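Local coordinates for oligoribonuclease (Colwellia psychrerythraea, PDB 6A4E), which probably hydrolyses very short RNA fragments as an exonuclease of the RNase H-like superfamily, seen here with two linked uridines bound, at residues I30-S35 and A91-W96; V24-A29 and I48-D53; L13-L18 and I109-R114. The protein carries 1 engineered substitution. All blocks are in the same frame, centred on the assembly; numbering follows the deposited sequence.

How the contacts relate
Starting from the N terminus, strand 8-15 ends in segment 13-18, where contact 3 opens; it closes only at helix 109-119, after ninety residues. Contacts 1 and 2 both fall within that long loop. Strand 25-33 serves each in turn, its first part, within 24-29, in contact 2 and its last part, within 30-35, in contact 1. The chain then returns along strand 39-47 to 48-53, closing contact 2, and reaches 91-96 at the end of helix 82-94, closing contact 1, so these two cross. Contacts 2 and 3 touch through neighbouring strands, whereas the centre of contact 1 lies about 20 Å from that of contact 3, across the chain's centre.

Contact 1. Residues I30-S35 and A91-W96; sequences IIITDS and AFVQEW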
loop_
_atom_site.group_PDB
_atom_site.type_symbol
_atom_site.label_atom_id
_atom_site.label_comp_id
_atom_site.label_asym_id
_atom_site.label_seq_id
_atom_site.Cartn_x
_atom_site.Cartn_y
_atom_site.Cartn_z
ATOM N N ILE A 30 -7.078 -12.640 -10.943
ATOM C CA ILE A 30 -5.621 -12.546 -11.051
ATOM C C ILE A 30 -5.200 -12.497 -12.508
ATOM O O ILE A 30 -5.648 -13.327 -13.321
ATOM C CB ILE A 30 -4.890 -13.762 -10.393
ATOM C CG1 ILE A 30 -5.441 -14.063 -8.999
ATOM C CG2 ILE A 30 -3.385 -13.533 -10.345
ATOM C CD1 ILE A 30 -4.997 -15.393 -8.468
ATOM N N ILE A 31 -4.338 -11.535 -12.838
ATOM C CA ILE A 31 -3.647 -11.547 -14.123
ATOM C C ILE A 31 -2.134 -11.474 -13.914
ATOM O O ILE A 31 -1.640 -10.696 -13.086
ATOM C CB ILE A 31 -4.088 -10.389 -15.030
ATOM C CG1 ILE A 31 -5.526 -10.592 -15.486
ATOM C CG2 ILE A 31 -3.208 -10.313 -16.269
ATOM C CD1 ILE A 31 -6.137 -9.392 -16.181
ATOM N N ILE A 32 -1.419 -12.310 -14.660
ATOM C CA ILE A 32 0.035 -12.248 -14.744
ATOM C C ILE A 32 0.445 -11.449 -15.984
ATOM O O ILE A 32 -0.001 -11.751 -17.092
ATOM C CB ILE A 32 0.672 -13.668 -14.837
ATOM C CG1 ILE A 32 0.050 -14.624 -13.809
ATOM C CG2 ILE A 32 2.213 -13.593 -14.734
ATOM C CD1 ILE A 32 0.385 -14.278 -12.395
ATOM N N THR A 33 1.270 -10.426 -15.806
ATOM C CA THR A 33 1.932 -9.788 -16.943
ATOM C C THR A 33 3.443 -10.048 -16.883
ATOM O O THR A 33 3.970 -10.403 -15.824
ATOM C CB THR A 33 1.697 -8.261 -16.983
ATOM O OG1 THR A 33 2.456 -7.627 -15.942
ATOM C CG2 THR A 33 0.230 -7.915 -16.823
ATOM N N ASP A 34 4.157 -9.869 -17.994
ATOM C CA ASP A 34 5.622 -9.848 -17.904
ATOM C C ASP A 34 6.001 -8.473 -17.384
ATOM O O ASP A 34 5.126 -7.693 -17.011
ATOM C CB ASP A 34 6.317 -10.176 -19.247
ATOM C CG ASP A 34 6.025 -9.158 -20.353
ATOM O OD1 ASP A 34 5.885 -7.944 -20.078
ATOM O OD2 ASP A 34 5.958 -9.577 -21.531
ATOM N N SER A 35 7.288 -8.153 -17.357
ATOM C CA SER A 35 7.710 -6.895 -16.750
ATOM C C SER A 35 7.361 -5.697 -17.623
ATOM O O SER A 35 7.441 -4.561 -17.159
ATOM C CB SER A 35 9.217 -6.919 -16.471
ATOM O OG SER A 35 9.963 -6.872 -17.685
ATOM N N ALA A 91 -2.030 -21.899 -6.500
ATOM C CA ALA A 91 -1.495 -22.829 -7.496
ATOM C C ALA A 91 -1.274 -22.188 -8.870
ATOM O O ALA A 91 -0.372 -22.573 -9.608
ATOM C CB ALA A 91 -2.417 -24.027 -7.637
ATOM N N PHE A 92 -2.120 -21.226 -9.215
ATOM C CA PHE A 92 -2.044 -20.562 -10.509
ATOM C C PHE A 92 -0.848 -19.634 -10.522
ATOM O O PHE A 92 -0.019 -19.643 -11.423
ATOM C CB PHE A 92 -3.329 -19.779 -10.780
ATOM C CG PHE A 92 -3.215 -18.786 -11.911
ATOM C CD1 PHE A 92 -3.202 -19.218 -13.232
ATOM C CD2 PHE A 92 -3.128 -17.424 -11.654
ATOM C CE1 PHE A 92 -3.107 -18.315 -14.274
ATOM C CE2 PHE A 92 -3.025 -16.512 -12.698
ATOM C CZ PHE A 92 -3.015 -16.959 -14.009
ATOM N N VAL A 93 -0.788 -18.830 -9.477
ATOM C CA VAL A 93 0.238 -17.843 -9.276
ATOM C C VAL A 93 1.622 -18.514 -9.158
ATOM O O VAL A 93 2.618 -17.998 -9.684
ATOM C CB VAL A 93 -0.137 -17.000 -8.024
ATOM C CG1 VAL A 93 1.030 -16.744 -7.126
ATOM C CG2 VAL A 93 -0.824 -15.711 -8.443
ATOM N N GLN A 94 1.670 -19.677 -8.501
ATOM C CA GLN A 94 2.893 -20.489 -8.389
ATOM C C GLN A 94 3.390 -20.978 -9.743
ATOM O O GLN A 94 4.589 -21.114 -9.966
ATOM C CB GLN A 94 2.658 -21.693 -7.464
ATOM C CG GLN A 94 2.843 -21.331 -6.003
ATOM C CD GLN A 94 2.443 -22.419 -5.048
ATOM O OE1 GLN A 94 1.723 -23.361 -5.415
ATOM N NE2 GLN A 94 2.903 -22.299 -3.792
ATOM N N GLU A 95 2.450 -21.222 -10.645
ATOM C CA GLU A 95 2.751 -21.738 -11.967
ATOM C C GLU A 95 3.447 -20.710 -12.863
ATOM O O GLU A 95 3.860 -21.046 -13.965
ATOM C CB GLU A 95 1.457 -22.216 -12.636
ATOM C CG GLU A 95 1.645 -23.177 -13.808
ATOM C CD GLU A 95 0.670 -22.906 -14.949
ATOM O OE1 GLU A 95 -0.537 -22.711 -14.678
ATOM O OE2 GLU A 95 1.115 -22.877 -16.117
ATOM N N TRP A 96 3.600 -19.474 -12.382
ATOM C CA TRP A 96 3.946 -18.342 -13.257
ATOM C C TRP A 96 5.068 -17.442 -12.756
ATOM O O TRP A 96 5.779 -16.832 -13.547
ATOM C CB TRP A 96 2.692 -17.484 -13.505
ATOM C CG TRP A 96 1.805 -18.081 -14.529
ATOM C CD1 TRP A 96 0.662 -18.801 -14.319
ATOM C CD2 TRP A 96 2.013 -18.063 -15.945
ATOM N NE1 TRP A 96 0.139 -19.217 -15.525
ATOM C CE2 TRP A 96 0.953 -18.773 -16.535
ATOM C CE3 TRP A 96 3.003 -17.518 -16.771
ATOM C CZ2 TRP A 96 0.849 -18.940 -17.912
ATOM C CZ3 TRP A 96 2.898 -17.692 -18.138
ATOM C CH2 TRP A 96 1.832 -18.393 -18.693
#
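Ile-30 and Ile-32 meet Phe-92, Val-93 and Trp-96 where the end of helix 82-94 lies against the central mixed sheet of an RNase H-like fold. The two isoleucines are alternate residues of strand 25-33 and send their side chains to the same face, while Ile-31 between them turns to the other face and packs on helix 160-177. Phe-92 is the main partner. Its CG stands opposite the backbone N (chi1 165°), which swings the ring out to the strand, and CE2 touches both isoleucines. Ile-30 CG2 comes up to the ring edge near its plane, 3.8 Å from Phe-92 CE2. Ile-32 approaches obliquely instead, with CG1 3.8 Å from Phe-92 CE2. Each isoleucine runs antiparallel to the phenylalanine side chain as it passes it. Val-93 reaches the strand through one methyl, CG2, which lies 3.9 Å from Ile-30 CG2, the two side chains crossing at about a right angle. Further on, the chain leaves the helix and Trp-96 brings its CB to 3.9 Å from Ile-32 CG1. With chi1 near -46°, Ile-32 keeps CG1 on the side of its backbone N, where it serves Phe-92 and Trp-96 at once. An alanine at this position would lack CG1, CG2 and CD1 and is likely to open a gap between the two rings and the sheet. Ile-9 on strand 8-15 also lies beside both isoleucines, and Ala-41 on strand 39-47 touches both aromatic side chains. The aromatics support each other as well: Trp-96 CD1 rests 3.8 Å above the Phe-92 ring plane, offset toward the rim, and Phe-92 O lies at the edge of the indole.

Contact 2. Residues V24-A29 and I48-D53; sequences VILEIA and ISQTDD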
loop_
_atom_site.group_PDB
_atom_site.type_symbol
_atom_site.label_atom_id
_atom_site.label_comp_id
_atom_site.label_asym_id
_atom_site.label_seq_id
_atom_site.Cartn_x
_atom_site.Cartn_y
_atom_site.Cartn_z
ATOM N N VAL A 24 -15.880 -9.290 4.421
ATOM C CA VAL A 24 -15.339 -10.503 3.821
ATOM C C VAL A 24 -15.190 -10.324 2.309
ATOM O O VAL A 24 -15.648 -9.328 1.732
ATOM C CB VAL A 24 -16.240 -11.753 4.115
ATOM C CG1 VAL A 24 -16.290 -12.047 5.590
ATOM C CG2 VAL A 24 -17.663 -11.562 3.573
ATOM N N ILE A 25 -14.550 -11.302 1.675
ATOM C CA ILE A 25 -14.237 -11.247 0.255
ATOM C C ILE A 25 -15.372 -11.834 -0.561
ATOM O O ILE A 25 -15.875 -12.907 -0.242
ATOM C CB ILE A 25 -12.928 -12.030 -0.067
ATOM C CG1 ILE A 25 -11.717 -11.387 0.605
ATOM C CG2 ILE A 25 -12.715 -12.187 -1.573
ATOM C CD1 ILE A 25 -10.552 -12.318 0.715
ATOM N N LEU A 26 -15.737 -11.134 -1.634
ATOM C CA LEU A 26 -16.769 -11.573 -2.554
ATOM C C LEU A 26 -16.189 -12.010 -3.887
ATOM O O LEU A 26 -16.787 -12.836 -4.583
ATOM C CB LEU A 26 -17.773 -10.451 -2.806
ATOM C CG LEU A 26 -18.450 -9.839 -1.591
ATOM C CD1 LEU A 26 -19.350 -8.689 -2.022
ATOM C CD2 LEU A 26 -19.235 -10.930 -0.883
ATOM N N GLU A 27 -15.056 -11.438 -4.278
ATOM C CA GLU A 27 -14.538 -11.730 -5.608
ATOM C C GLU A 27 -13.020 -11.619 -5.686
ATOM O O GLU A 27 -12.420 -10.788 -5.016
ATOM C CB GLU A 27 -15.172 -10.799 -6.633
ATOM C CG GLU A 27 -15.127 -11.344 -8.046
ATOM C CD GLU A 27 -15.636 -10.343 -9.077
ATOM O OE1 GLU A 27 -15.753 -9.139 -8.744
ATOM O OE2 GLU A 27 -15.911 -10.764 -10.224
ATOM N N ILE A 28 -12.417 -12.466 -6.517
ATOM C CA ILE A 28 -10.973 -12.485 -6.747
ATOM C C ILE A 28 -10.704 -12.709 -8.225
ATOM O O ILE A 28 -11.234 -13.664 -8.796
ATOM C CB ILE A 28 -10.219 -13.632 -5.980
ATOM C CG1 ILE A 28 -10.809 -13.897 -4.602
ATOM C CG2 ILE A 28 -8.717 -13.323 -5.873
ATOM C CD1 ILE A 28 -10.109 -15.028 -3.875
ATOM N N ALA A 29 -9.868 -11.857 -8.824
ATOM C CA ALA A 29 -9.306 -12.127 -10.142
ATOM C C ALA A 29 -7.807 -11.867 -10.137
ATOM O O ALA A 29 -7.337 -10.974 -9.430
ATOM C CB ALA A 29 -9.979 -11.287 -11.196
ATOM N N ILE A 48 -17.239 -15.568 -4.616
ATOM C CA ILE A 48 -17.177 -16.362 -3.394
ATOM C C ILE A 48 -18.569 -16.582 -2.818
ATOM O O ILE A 48 -19.315 -15.609 -2.556
ATOM C CB ILE A 48 -16.275 -15.700 -2.315
ATOM C CG1 ILE A 48 -14.848 -15.524 -2.840
ATOM C CG2 ILE A 48 -16.236 -16.543 -1.079
ATOM C CD1 ILE A 48 -14.239 -16.795 -3.344
ATOM N N SER A 49 -18.921 -17.852 -2.619
ATOM C CA SER A 49 -20.186 -18.197 -1.972
ATOM C C SER A 49 -20.283 -17.531 -0.606
ATOM O O SER A 49 -19.413 -17.717 0.256
ATOM C CB SER A 49 -20.339 -19.718 -1.820
ATOM O OG SER A 49 -21.535 -20.051 -1.110
ATOM N N GLN A 50 -21.347 -16.754 -0.425
ATOM C CA GLN A 50 -21.628 -16.047 0.820
ATOM C C GLN A 50 -23.137 -16.172 1.104
ATOM O O GLN A 50 -23.938 -16.266 0.165
ATOM C CB GLN A 50 -21.190 -14.588 0.698
ATOM C CG GLN A 50 -20.577 -13.995 1.951
ATOM C CD GLN A 50 -19.218 -14.583 2.310
ATOM O OE1 GLN A 50 -19.028 -15.105 3.417
ATOM N NE2 GLN A 50 -18.256 -14.480 1.387
ATOM N N THR A 51 -23.534 -16.214 2.376
ATOM C CA THR A 51 -24.951 -16.392 2.719
ATOM C C THR A 51 -25.730 -15.093 2.490
ATOM O O THR A 51 -25.139 -14.003 2.421
ATOM C CB THR A 51 -25.137 -16.864 4.179
ATOM O OG1 THR A 51 -24.839 -15.802 5.096
ATOM C CG2 THR A 51 -24.221 -18.041 4.471
ATOM N N ASP A 52 -27.051 -15.203 2.367
ATOM C CA ASP A 52 -27.864 -14.061 1.939
ATOM C C ASP A 52 -27.833 -12.908 2.922
ATOM O O ASP A 52 -27.907 -11.748 2.531
ATOM C CB ASP A 52 -29.309 -14.489 1.695
ATOM C CG ASP A 52 -29.462 -15.267 0.400
ATOM O OD1 ASP A 52 -28.606 -15.099 -0.498
ATOM O OD2 ASP A 52 -30.426 -16.050 0.275
ATOM N N ASP A 53 -27.710 -13.210 4.202
ATOM C CA ASP A 53 -27.689 -12.136 5.179
ATOM C C ASP A 53 -26.376 -11.350 5.146
ATOM O O ASP A 53 -26.343 -10.192 5.573
ATOM C CB ASP A 53 -27.926 -12.695 6.568
ATOM C CG ASP A 53 -27.339 -14.064 6.723
ATOM O OD1 ASP A 53 -28.063 -15.052 6.426
ATOM O OD2 ASP A 53 -26.147 -14.139 7.109
#
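The flat group here is the side-chain amide of Gln-50, and Val-24 CG2 sits almost squarely over one of its faces, 3.6 Å from Gln-50 CD. The same methyl is nearly as close to both ends of the amide, so it rests on the middle of the plane. At the nitrogen edge, Ile-25 O comes within 3.3 Å of Gln-50 NE2, lying out of the amide plane on the valine's side, but the angle is too poor for a hydrogen bond. The chain of Gln-50 bends at chi2 (69°), folding its amide back to the strand. Val-24 contributes from its own side, because CG2 takes the crowded position between backbone N and carbonyl carbon and so points at the glutamine.

At Leu-26 one backbone bond joins the segments: Ile-48 N donates to Leu-26 O at 2.8 Å, nearly straight at the hydrogen (171°), although the donor stands well above the carbonyl plane. Ile-48 CB lies 3.5 Å from Ile-25 O, and its CG1 makes a looser apolar touch with Ile-25 CG2 at 4.2 Å. Leu-26 and Glu-27 together form a classic beta bulge opposite Glu-14 of strand 8-15. Glu-27 turns away from 48-53, its carboxylate in a salt bridge with Arg-74.

Strand 25-33 is thus held on both sides, by strand 8-15 across the bulge and by strand 39-47, where Ile-28 pairs with Phe-46 and the bond from Ile-48, just past the strand's end, follows before the chain leaves for helix 52-56. Helix 82-94 meets Ile-48 through Leu-82 and Ala-85, and helix 109-119 presents Phe-115 and Tyr-119 to Ile-25.

Contact 3. Residues L13-L18 and I109-R114; sequences LEMTGL and IGQDRR. With nucleotides of chain C.
Leu-13 and Asp-112 make the tight, buried part: Leu-13 N donates to Asp-112 OD2 at 2.9 Å, meeting the oxygen nearly along its C-O axis. The same oxygen lies 3.4 Å from Leu-13 CB. Beside it Met-15, bent at chi2 and chi3, curls its CE back to 3.9 Å from Asp-112 CA, while SD lies beside C4' of U2 of chain C. Strand 13-15 and helix 109-114 cross at 66°.

This is the RNase H-like exonuclease core, and the Asp-Leu-Glu run ending at Glu-14 is consistent with the first motif of DEDD nucleases. Glu-14 OE1 accepts a hydrogen bond from O3' of U2 at 2.7 Å, and Met-15 N donates to that same O3', so the terminal hydroxyl is gripped from the strand.

Toward Leu-18 the segments part and nucleotide and water come in between, bridged by Gln-111 NE2, which reaches Leu-18 O at 2.9 Å with the acceptor in the amide plane. Leu-18 wedges between the two uracils, its CG above the C2-O2 side of the U2 uracil and its CD2 over the face of U1 toward C2, 3.5 Å from that atom. A water donates to Gly-17 O and to O4' of U2. On the looser, solvent side, partly exposed Arg-114 bonds through NH1 to Gln-111 OE1 at 2.9 Å, fixing which way the amide is turned.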
loop_
_atom_site.group_PDB
_atom_site.type_symbol
_atom_site.label_atom_id
_atom_site.label_comp_id
_atom_site.label_asym_id
_atom_site.label_seq_id
_atom_site.Cartn_x
_atom_site.Cartn_y
_atom_site.Cartn_z
ATOM N N LEU A 13 -9.739 -7.529 -5.691
ATOM C CA LEU A 13 -10.687 -8.185 -4.799
ATOM C C LEU A 13 -11.949 -7.331 -4.777
ATOM O O LEU A 13 -11.878 -6.113 -4.998
ATOM C CB LEU A 13 -10.089 -8.332 -3.390
ATOM C CG LEU A 13 -9.541 -9.697 -2.928
ATOM C CD1 LEU A 13 -8.589 -10.291 -3.930
ATOM C CD2 LEU A 13 -8.860 -9.575 -1.561
ATOM N N GLU A 14 -13.098 -7.953 -4.557
ATOM C CA GLU A 14 -14.292 -7.196 -4.191
ATOM C C GLU A 14 -14.733 -7.697 -2.821
ATOM O O GLU A 14 -14.635 -8.893 -2.538
ATOM C CB GLU A 14 -15.401 -7.338 -5.232
ATOM C CG GLU A 14 -15.030 -6.808 -6.625
ATOM C CD GLU A 14 -14.589 -5.345 -6.604
ATOM O OE1 GLU A 14 -15.192 -4.542 -5.859
ATOM O OE2 GLU A 14 -13.627 -4.997 -7.322
ATOM N N MET A 15 -15.175 -6.771 -1.968
ATOM C CA MET A 15 -15.448 -7.069 -0.570
ATOM C C MET A 15 -16.837 -6.567 -0.194
ATOM O O MET A 15 -17.501 -5.925 -1.015
ATOM C CB MET A 15 -14.387 -6.433 0.336
ATOM C CG MET A 15 -12.947 -6.757 -0.066
ATOM S SD MET A 15 -12.320 -5.790 -1.487
ATOM C CE MET A 15 -10.710 -5.429 -0.791
ATOM N N THR A 16 -17.272 -6.842 1.035
ATOM C CA THR A 16 -18.605 -6.422 1.470
ATOM C C THR A 16 -18.528 -5.015 2.044
ATOM O O THR A 16 -19.545 -4.388 2.347
ATOM C CB THR A 16 -19.216 -7.391 2.524
ATOM O OG1 THR A 16 -18.401 -7.403 3.707
ATOM C CG2 THR A 16 -19.341 -8.820 1.951
ATOM N N GLY A 17 -17.303 -4.527 2.179
ATOM C CA GLY A 17 -17.045 -3.192 2.680
ATOM C C GLY A 17 -15.550 -2.917 2.776
ATOM O O GLY A 17 -14.733 -3.555 2.091
ATOM N N LEU A 18 -15.195 -1.994 3.663
ATOM C CA LEU A 18 -13.850 -1.444 3.717
ATOM C C LEU A 18 -13.037 -1.943 4.901
ATOM O O LEU A 18 -11.832 -1.703 4.959
ATOM C CB LEU A 18 -13.908 0.086 3.769
ATOM C CG LEU A 18 -14.241 0.876 2.497
ATOM C CD1 LEU A 18 -14.286 2.363 2.819
ATOM C CD2 LEU A 18 -13.229 0.612 1.371
ATOM N N ILE A 109 -3.638 -1.121 -3.910
ATOM C CA ILE A 109 -3.608 -2.552 -3.738
ATOM C C ILE A 109 -3.411 -2.920 -2.253
ATOM O O ILE A 109 -3.728 -4.026 -1.848
ATOM C CB ILE A 109 -2.524 -3.146 -4.639
ATOM C CG1 ILE A 109 -2.634 -4.675 -4.692
ATOM C CG2 ILE A 109 -1.153 -2.627 -4.207
ATOM C CD1 ILE A 109 -3.690 -5.175 -5.675
ATOM N N GLY A 110 -2.960 -1.970 -1.441
ATOM C CA GLY A 110 -2.788 -2.178 -0.008
ATOM C C GLY A 110 -4.087 -2.468 0.743
ATOM O O GLY A 110 -4.108 -3.185 1.750
ATOM N N GLN A 111 -5.183 -1.907 0.248
ATOM C CA GLN A 111 -6.485 -2.233 0.775
ATOM C C GLN A 111 -6.781 -3.719 0.552
ATOM O O GLN A 111 -7.126 -4.428 1.494
ATOM C CB GLN A 111 -7.563 -1.357 0.138
ATOM C CG GLN A 111 -8.985 -1.766 0.526
ATOM C CD GLN A 111 -9.337 -1.451 1.979
ATOM O OE1 GLN A 111 -8.530 -0.889 2.743
ATOM N NE2 GLN A 111 -10.554 -1.808 2.365
ATOM N N ASP A 112 -6.622 -4.189 -0.686
ATOM C CA ASP A 112 -6.815 -5.615 -1.000
ATOM C C ASP A 112 -5.931 -6.505 -0.137
ATOM O O ASP A 112 -6.369 -7.535 0.404
ATOM C CB ASP A 112 -6.517 -5.903 -2.471
ATOM C CG ASP A 112 -7.379 -5.101 -3.410
ATOM O OD1 ASP A 112 -7.304 -3.864 -3.373
ATOM O OD2 ASP A 112 -8.126 -5.701 -4.203
ATOM N N ARG A 113 -4.682 -6.084 -0.006
ATOM C CA ARG A 113 -3.701 -6.829 0.763
ATOM C C ARG A 113 -4.152 -7.053 2.226
ATOM O O ARG A 113 -3.876 -8.109 2.806
ATOM C CB ARG A 113 -2.354 -6.102 0.701
ATOM C CG ARG A 113 -1.228 -6.790 1.429
ATOM C CD ARG A 113 0.136 -6.248 0.999
ATOM N NE ARG A 113 1.089 -7.350 0.943
ATOM C CZ ARG A 113 1.934 -7.587 -0.053
ATOM N NH1 ARG A 113 1.995 -6.776 -1.096
ATOM N NH2 ARG A 113 2.733 -8.645 0.011
ATOM N N ARG A 114 -4.861 -6.087 2.815
ATOM C CA ARG A 114 -5.408 -6.284 4.167
ATOM C C ARG A 114 -6.331 -7.487 4.237
ATOM O O ARG A 114 -6.355 -8.205 5.230
ATOM C CB ARG A 114 -6.187 -5.070 4.633
ATOM C CG ARG A 114 -5.399 -3.777 4.627
ATOM C CD ARG A 114 -6.347 -2.616 4.802
ATOM N NE ARG A 114 -6.874 -2.545 6.163
ATOM C CZ ARG A 114 -7.827 -1.695 6.549
ATOM N NH1 ARG A 114 -8.388 -0.863 5.672
ATOM N NH2 ARG A 114 -8.230 -1.682 7.812
ATOM P P U C 2 -12.600 -0.925 -5.935
ATOM O OP1 U C 2 -12.206 -1.993 -6.911
ATOM O OP2 U C 2 -13.239 0.335 -6.416
ATOM O "O5'" U C 2 -13.560 -1.569 -4.837
ATOM C "C5'" U C 2 -13.069 -2.529 -3.905
ATOM C "C4'" U C 2 -13.947 -2.641 -2.677
ATOM O "O4'" U C 2 -13.795 -1.475 -1.829
ATOM C "C3'" U C 2 -15.447 -2.723 -2.915
ATOM O "O3'" U C 2 -15.871 -4.006 -3.336
ATOM C "C2'" U C 2 -16.018 -2.293 -1.566
ATOM O "O2'" U C 2 -16.000 -3.358 -0.624
ATOM C "C1'" U C 2 -14.999 -1.238 -1.124
ATOM N N1 U C 2 -15.463 0.145 -1.387
ATOM C C2 U C 2 -16.455 0.662 -0.554
ATOM O O2 U C 2 -16.956 0.031 0.366
ATOM N N3 U C 2 -16.836 1.948 -0.841
ATOM C C4 U C 2 -16.337 2.745 -1.854
ATOM O O4 U C 2 -16.783 3.888 -1.999
ATOM C C5 U C 2 -15.324 2.134 -2.666
ATOM C C6 U C 2 -14.924 0.886 -2.413
ATOM P P U C 1 -8.343 4.259 -6.557
ATOM O OP1 U C 1 -7.039 4.564 -5.934
ATOM O OP2 U C 1 -9.440 5.217 -6.303
ATOM O "O5'" U C 1 -8.750 2.832 -6.007
ATOM C "C5'" U C 1 -10.080 2.498 -5.648
ATOM C "C4'" U C 1 -10.058 1.519 -4.507
ATOM O "O4'" U C 1 -9.872 2.253 -3.280
ATOM C "C3'" U C 1 -11.309 0.685 -4.275
ATOM O "O3'" U C 1 -11.304 -0.491 -5.081
ATOM C "C2'" U C 1 -11.261 0.384 -2.766
ATOM O "O2'" U C 1 -10.488 -0.779 -2.492
ATOM C "C1'" U C 1 -10.499 1.591 -2.208
ATOM N N1 U C 1 -11.335 2.580 -1.488
ATOM C C2 U C 1 -10.982 2.779 -0.165
ATOM O O2 U C 1 -10.064 2.163 0.356
ATOM N N3 U C 1 -11.726 3.719 0.506
ATOM C C4 U C 1 -12.766 4.466 -0.018
ATOM O O4 U C 1 -13.344 5.275 0.711
ATOM C C5 U C 1 -13.071 4.211 -1.395
ATOM C C6 U C 1 -12.351 3.307 -2.078
HETATM O O HOH W 1 -12.107 -2.702 0.579
#